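Local coordinates for probable fatty acyl-CoA transferase Rv3272 (Mycobacterium tuberculosis, PDB 5YX6), which binds fatty acyl-CoAs of varying chain length, palmitoyl-CoA most tightly, and is probably a family III CoA transferase of fatty acid metabolism, at residues Phe18-Ala23 and Gly45-Arg50; Ala153-Gly158 and Phe171-Asn176; Asp286-Glu291 and Ser296-Glu301. All coordinates share one frame; numbering follows the deposited sequence.

Interaction 1 (Phe18-Ala23 and Gly45-Arg50)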
# COMPACT_ATOMS: atom_id res chain seq x y z
N PHE A 18 13.63 -8.83 -13.90
CA PHE A 18 12.91 -9.16 -15.14
C PHE A 18 11.55 -8.46 -15.27
O PHE A 18 10.84 -8.67 -16.26
CB PHE A 18 12.69 -10.69 -15.25
CG PHE A 18 13.95 -11.51 -15.51
CD1 PHE A 18 14.78 -11.88 -14.46
CD2 PHE A 18 14.26 -11.95 -16.79
CE1 PHE A 18 15.92 -12.64 -14.69
CE2 PHE A 18 15.39 -12.71 -17.02
CZ PHE A 18 16.23 -13.06 -15.97
N THR A 19 11.18 -7.63 -14.30
CA THR A 19 9.81 -7.08 -14.22
C THR A 19 9.53 -5.95 -15.21
O THR A 19 10.45 -5.30 -15.71
CB THR A 19 9.50 -6.51 -12.81
OG1 THR A 19 10.27 -5.32 -12.59
CG2 THR A 19 9.82 -7.52 -11.71
N GLN A 20 8.25 -5.71 -15.49
CA GLN A 20 7.84 -4.58 -16.33
C GLN A 20 6.71 -3.79 -15.70
O GLN A 20 6.12 -4.21 -14.71
CB GLN A 20 7.42 -5.04 -17.73
CG GLN A 20 8.49 -5.78 -18.50
CD GLN A 20 7.92 -6.45 -19.73
OE1 GLN A 20 7.40 -5.78 -20.63
NE2 GLN A 20 8.02 -7.77 -19.79
N ASN A 21 6.41 -2.63 -16.30
CA ASN A 21 5.30 -1.78 -15.89
C ASN A 21 5.58 -1.15 -14.53
O ASN A 21 6.64 -0.53 -14.37
CB ASN A 21 3.98 -2.56 -15.92
CG ASN A 21 3.74 -3.22 -17.28
OD1 ASN A 21 3.94 -2.60 -18.33
ND2 ASN A 21 3.33 -4.49 -17.26
N VAL A 22 4.70 -1.28 -13.53
CA VAL A 22 4.88 -0.44 -12.33
C VAL A 22 5.23 -1.18 -11.02
O VAL A 22 6.21 -0.81 -10.37
CB VAL A 22 3.63 0.44 -12.07
CG1 VAL A 22 3.75 1.19 -10.73
CG2 VAL A 22 3.43 1.43 -13.22
N ALA A 23 4.46 -2.19 -10.63
CA ALA A 23 4.63 -2.85 -9.33
C ALA A 23 6.04 -3.43 -9.11
O ALA A 23 6.75 -3.06 -8.16
CB ALA A 23 3.60 -3.93 -9.15
N GLY A 45 15.54 -3.78 -27.86
CA GLY A 45 14.97 -2.49 -28.20
C GLY A 45 14.45 -1.76 -26.98
O GLY A 45 14.06 -0.59 -27.08
N GLY A 46 14.43 -2.44 -25.83
CA GLY A 46 13.93 -1.85 -24.60
C GLY A 46 12.51 -2.22 -24.17
O GLY A 46 11.71 -2.70 -24.96
N GLU A 47 12.22 -1.97 -22.90
CA GLU A 47 10.90 -2.21 -22.33
C GLU A 47 9.86 -1.32 -23.02
O GLU A 47 10.15 -0.17 -23.36
CB GLU A 47 10.94 -1.92 -20.82
CG GLU A 47 9.63 -2.19 -20.08
CD GLU A 47 9.66 -1.71 -18.62
OE1 GLU A 47 10.76 -1.61 -18.03
OE2 GLU A 47 8.57 -1.43 -18.06
N ALA A 48 8.66 -1.83 -23.21
CA ALA A 48 7.62 -1.09 -23.93
C ALA A 48 7.22 0.21 -23.21
O ALA A 48 6.85 1.19 -23.84
CB ALA A 48 6.40 -1.97 -24.15
N ALA A 49 7.28 0.19 -21.88
CA ALA A 49 6.89 1.35 -21.08
C ALA A 49 7.78 2.57 -21.31
O ALA A 49 7.43 3.67 -20.89
CB ALA A 49 6.89 0.98 -19.60
N ARG A 50 8.93 2.37 -21.94
CA ARG A 50 9.80 3.49 -22.30
C ARG A 50 9.12 4.40 -23.32
O ARG A 50 9.39 5.60 -23.37
CB ARG A 50 11.13 2.98 -22.89
CG ARG A 50 12.14 2.43 -21.88
CD ARG A 50 13.37 1.91 -22.61
NE ARG A 50 14.34 1.26 -21.72
CZ ARG A 50 15.35 1.89 -21.13
NH1 ARG A 50 15.54 3.18 -21.33
NH2 ARG A 50 16.17 1.21 -20.34

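Interaction 2 (Ala153-Gly158 and Phe171-Asn176)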
# COMPACT_ATOMS: atom_id res chain seq x y z
N ALA A 153 -11.13 -7.56 -6.54
CA ALA A 153 -10.90 -7.72 -5.09
C ALA A 153 -11.89 -6.92 -4.21
O ALA A 153 -11.78 -6.92 -2.98
CB ALA A 153 -9.49 -7.33 -4.74
N GLY A 154 -12.79 -6.18 -4.84
CA GLY A 154 -13.84 -5.53 -4.08
C GLY A 154 -13.73 -4.04 -3.81
O GLY A 154 -14.54 -3.49 -3.07
N MET A 155 -12.76 -3.37 -4.43
CA MET A 155 -12.45 -1.99 -4.06
C MET A 155 -13.42 -0.93 -4.57
O MET A 155 -13.24 0.25 -4.30
CB MET A 155 -11.04 -1.64 -4.53
CG MET A 155 -9.97 -2.33 -3.71
SD MET A 155 -8.30 -1.89 -4.22
CE MET A 155 -7.39 -2.40 -2.76
N THR A 156 -14.48 -1.35 -5.26
CA THR A 156 -15.50 -0.42 -5.72
C THR A 156 -16.67 -0.36 -4.73
O THR A 156 -17.57 0.46 -4.88
CB THR A 156 -16.06 -0.78 -7.15
OG1 THR A 156 -16.84 -1.99 -7.10
CG2 THR A 156 -14.94 -0.95 -8.18
N THR A 157 -16.64 -1.24 -3.73
CA THR A 157 -17.75 -1.38 -2.79
C THR A 157 -18.09 -0.09 -2.03
O THR A 157 -17.19 0.62 -1.56
CB THR A 157 -17.45 -2.50 -1.75
OG1 THR A 157 -17.15 -3.73 -2.43
CG2 THR A 157 -18.64 -2.72 -0.83
N GLY A 158 -19.38 0.20 -1.94
CA GLY A 158 -19.89 1.28 -1.10
C GLY A 158 -19.52 2.70 -1.47
O GLY A 158 -19.44 3.57 -0.60
N PHE A 171 -6.23 6.21 -9.07
CA PHE A 171 -4.78 6.06 -8.96
C PHE A 171 -4.44 4.59 -8.71
O PHE A 171 -5.32 3.80 -8.38
CB PHE A 171 -4.18 6.98 -7.87
CG PHE A 171 -4.82 6.84 -6.52
CD1 PHE A 171 -4.35 5.91 -5.60
CD2 PHE A 171 -5.88 7.67 -6.15
CE1 PHE A 171 -4.94 5.78 -4.36
CE2 PHE A 171 -6.47 7.55 -4.91
CZ PHE A 171 -6.00 6.61 -4.01
N GLN A 172 -3.18 4.24 -8.94
CA GLN A 172 -2.80 2.83 -9.03
C GLN A 172 -2.33 2.33 -7.67
O GLN A 172 -1.14 2.08 -7.47
CB GLN A 172 -1.70 2.62 -10.08
CG GLN A 172 -2.13 2.81 -11.53
CD GLN A 172 -2.48 4.26 -11.86
OE1 GLN A 172 -1.60 5.12 -11.92
NE2 GLN A 172 -3.76 4.54 -12.04
N LEU A 173 -3.28 2.18 -6.75
CA LEU A 173 -2.93 1.87 -5.38
C LEU A 173 -2.46 0.43 -5.25
O LEU A 173 -1.59 0.13 -4.44
CB LEU A 173 -4.10 2.12 -4.44
CG LEU A 173 -5.26 1.12 -4.50
CD1 LEU A 173 -5.94 0.99 -3.15
CD2 LEU A 173 -6.25 1.53 -5.56
N VAL A 174 -3.02 -0.46 -6.07
CA VAL A 174 -2.69 -1.87 -5.96
C VAL A 174 -1.28 -2.16 -6.48
O VAL A 174 -0.54 -2.94 -5.88
CB VAL A 174 -3.73 -2.73 -6.70
CG1 VAL A 174 -3.26 -4.17 -6.79
CG2 VAL A 174 -5.06 -2.66 -5.99
N ASP A 175 -0.92 -1.51 -7.58
CA ASP A 175 0.45 -1.54 -8.10
C ASP A 175 1.47 -1.05 -7.09
O ASP A 175 2.43 -1.74 -6.77
CB ASP A 175 0.57 -0.68 -9.36
CG ASP A 175 0.10 -1.39 -10.61
OD1 ASP A 175 -0.17 -2.60 -10.53
OD2 ASP A 175 0.02 -0.73 -11.67
N ASN A 176 1.27 0.16 -6.58
CA ASN A 176 2.27 0.77 -5.73
C ASN A 176 2.36 0.06 -4.39
O ASN A 176 3.47 -0.17 -3.88
CB ASN A 176 1.99 2.26 -5.57
CG ASN A 176 2.17 3.02 -6.90
OD1 ASN A 176 3.17 2.85 -7.60
ND2 ASN A 176 1.19 3.85 -7.24

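Interaction 3 (Asp286-Glu291 and Ser296-Glu301)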
# COMPACT_ATOMS: atom_id res chain seq x y z
N ASP A 286 -27.43 17.18 24.05
CA ASP A 286 -28.52 16.66 23.23
C ASP A 286 -28.56 15.12 23.28
O ASP A 286 -27.58 14.46 22.94
CB ASP A 286 -28.38 17.15 21.79
CG ASP A 286 -29.59 16.84 20.92
OD1 ASP A 286 -30.12 15.70 20.96
OD2 ASP A 286 -30.02 17.75 20.17
N GLN A 287 -29.69 14.56 23.70
CA GLN A 287 -29.81 13.12 23.90
C GLN A 287 -29.58 12.31 22.62
O GLN A 287 -29.33 11.10 22.67
CB GLN A 287 -31.19 12.78 24.48
N ARG A 288 -29.65 12.97 21.47
CA ARG A 288 -29.41 12.31 20.19
C ARG A 288 -27.92 12.12 19.90
O ARG A 288 -27.55 11.25 19.10
CB ARG A 288 -30.09 13.09 19.06
CG ARG A 288 -31.58 13.13 19.29
CD ARG A 288 -32.40 13.94 18.31
NE ARG A 288 -31.68 14.66 17.26
CZ ARG A 288 -31.43 15.97 17.30
NH1 ARG A 288 -31.80 16.68 18.36
NH2 ARG A 288 -30.81 16.57 16.30
N PHE A 289 -27.08 12.94 20.52
CA PHE A 289 -25.67 12.98 20.17
C PHE A 289 -24.71 12.86 21.36
O PHE A 289 -23.50 12.76 21.17
CB PHE A 289 -25.36 14.28 19.43
CG PHE A 289 -26.29 14.58 18.31
CD1 PHE A 289 -26.48 13.67 17.28
CD2 PHE A 289 -26.97 15.78 18.27
CE1 PHE A 289 -27.33 13.96 16.24
CE2 PHE A 289 -27.83 16.07 17.23
CZ PHE A 289 -28.00 15.16 16.21
N ALA A 290 -25.24 12.84 22.58
CA ALA A 290 -24.39 12.96 23.76
C ALA A 290 -23.41 11.79 23.93
O ALA A 290 -22.25 11.99 24.26
CB ALA A 290 -25.24 13.12 25.01
N GLU A 291 -23.88 10.57 23.69
CA GLU A 291 -23.01 9.40 23.72
C GLU A 291 -22.61 9.03 22.28
O GLU A 291 -23.34 9.34 21.34
CB GLU A 291 -23.69 8.21 24.41
N SER A 296 -23.59 7.40 16.16
CA SER A 296 -23.60 6.46 15.05
C SER A 296 -25.03 6.16 14.57
O SER A 296 -25.30 6.21 13.37
CB SER A 296 -22.89 5.17 15.43
OG SER A 296 -21.51 5.39 15.64
N ILE A 297 -25.93 5.87 15.50
CA ILE A 297 -27.32 5.58 15.14
C ILE A 297 -27.98 6.79 14.49
O ILE A 297 -28.67 6.67 13.48
CB ILE A 297 -28.15 5.13 16.36
N ASN A 298 -27.78 7.97 15.08
CA ASN A 298 -28.39 9.20 14.58
C ASN A 298 -27.40 9.99 13.74
O ASN A 298 -27.36 11.22 13.80
CB ASN A 298 -28.90 10.06 15.74
CG ASN A 298 -29.80 9.29 16.69
OD1 ASN A 298 -30.65 8.51 16.25
ND2 ASN A 298 -29.61 9.48 17.99
N TYR A 299 -26.61 9.27 12.94
CA TYR A 299 -25.54 9.88 12.17
C TYR A 299 -26.05 10.88 11.15
O TYR A 299 -25.40 11.89 10.88
CB TYR A 299 -24.73 8.80 11.44
N ALA A 300 -27.23 10.63 10.61
CA ALA A 300 -27.81 11.47 9.58
C ALA A 300 -28.23 12.83 10.12
O ALA A 300 -27.94 13.87 9.52
CB ALA A 300 -28.99 10.77 8.92
N GLU A 301 -28.91 12.82 11.26
CA GLU A 301 -29.29 14.05 11.95
C GLU A 301 -28.07 14.90 12.33
O GLU A 301 -28.09 16.12 12.18
CB GLU A 301 -30.11 13.72 13.21
CG GLU A 301 -31.53 13.22 12.93
CD GLU A 301 -31.57 11.76 12.46
OE1 GLU A 301 -30.56 11.04 12.66
OE2 GLU A 301 -32.60 11.33 11.89

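Interaction 1 (Phe18-Ala23 and Gly45-Arg50)
Glu47 runs out nearly straight, chi1 -177° placing CG opposite its backbone N and the rest of the chain extended, so that it stretches from the loop 45-50 to the loop 18-23, where its carboxylate meets the backbone of Gln20 and Asn21. Gln20 sets its CG beside its backbone N (chi1 -59°), and the two chains slide past each other in opposite directions, Gln20 CG lying 4.1 Å from Glu47 CG. The amide of Gln20 is thus carried past the carboxylate rather than into it. The one hydrogen bond across the contact runs from Asn21 N to Glu47 OE2, 3.0 Å and fairly straight, with the N-H arriving from above the carboxylate plane. Glutamate suits the place because it is long enough to bridge the loops and has a second oxygen to spare: OE1 forms a salt bridge with Lys40, on the neighbouring strand 37-42. The side chain of Asn21 lies about 6 Å from that of Asp175, the inferred nucleophile. A buried carboxylate held by a lysine and a main-chain N-H probably stays ionised, tying the loop 18-23 to the loop after strand 37-42 and, through Lys40, to that strand.

Interaction 2 (Ala153-Gly158 and Phe171-Asn176)
At the start of helix 173-196, which bears the inferred nucleophile Asp175 in its first turn, the thioether of Met155 packs against Leu173 and Val174. Met155 CE reaches Leu173 CD1 at 3.7 Å, the two side chains meeting tip to tip, while Met155 SD lies 3.8 Å from Val174 CG2 as those chains cross obliquely. The long, unbranched methionine spans a gap that leaves the nearest alpha carbons, those of Met155 and Val174, 9.9 Å apart. Leu173 extends toward it with CG between its backbone N and carbonyl carbon (chi1 73°), a costly rotamer that places CD1 at the methyl. Behind Met155 a Schellman motif ends helix 146-152, where Gly154 takes a positive phi at which a side chain would press on the preceding carbonyl O, so glycine is called for. In the type I turn that follows, Gly154 O accepts from both N and OG1 of Thr157. Ala150 and Ala210 also touch Met155, and Leu173 packs on Leu173 of the second subunit, which puts this contact at the dimer interface. The backbone N of Asp175 is hydrogen-bonded to Asp146 OD2. This is apolar packing against the first turn of a helix that carries the inferred nucleophile, consistent with the catalytic aspartate of family III CoA transferases.

Interaction 3 (Asp286-Glu291 and Ser296-Glu301)
Asn298 turns its amide edge-on to the backbone of Arg288, and Phe289 points the edge of its ring at the backbone O of Asn298 and at Glu301. Asn298 ND2 donates to Arg288 O at 2.9 Å, almost straight at 173°; the oxygen lies in the amide plane of Asn298, and the donor comes in the carbonyl plane, on a lone pair. With CG beside its backbone N (chi1 -53°), Asn298 swings its amide out toward the loop, and asparagine suits the place because its short side chain carries an N-H donor. At the ring edge, Phe289 CE1 is 3.7 Å from Asn298 O, near the ring plane, and Phe289 CZ is 3.9 Å from Glu301 CB. The side chains of Phe289 and Glu301 cross at about a right angle, their flat groups 32° apart. In fold terms, Asn298 sits at the junction where helix 292-297 ends and helix 299-310 begins; it occupies the N-cap position of the second helix, although its side chain is spent on the loop and makes no capping bond. Over one face of the Phe289 ring lies Arg288 CB, 3.9 Å above its centre, and the arginine folds its guanidinium back so that CE2 of the ring approaches one of its faces. Asp286 fixes that arginine: OD1 accepts from Arg288 N at 2.8 Å in an Asx turn, and OD2 forms a salt bridge with Arg288 NH1, also 2.8 Å. Leu302 and Glu305 of helix 299-310 also touch the phenylalanine.

In the fold
The three contacts follow one another along the chain without overlap. Interaction 1 joins loops that leave two neighbouring strands, 14-17 and 37-42, of the parallel sheet in the Rossmann-fold domain; interaction 2 lies at the start of helix 173-196, its centre about 22 Å away. These two touch directly: Val22 and Ala23 pack on Asp175 and Asn176, so the loop after the first strand borders the inferred nucleophile. Interaction 3 stands apart among short helices, its centre about 53 Å from that of interaction 1 and 32 Å from that of interaction 2, away from the annotated sites. Interactions 1 and 2 therefore probably frame the region of the inferred nucleophile, whereas interaction 3 joins a loop to a helix junction.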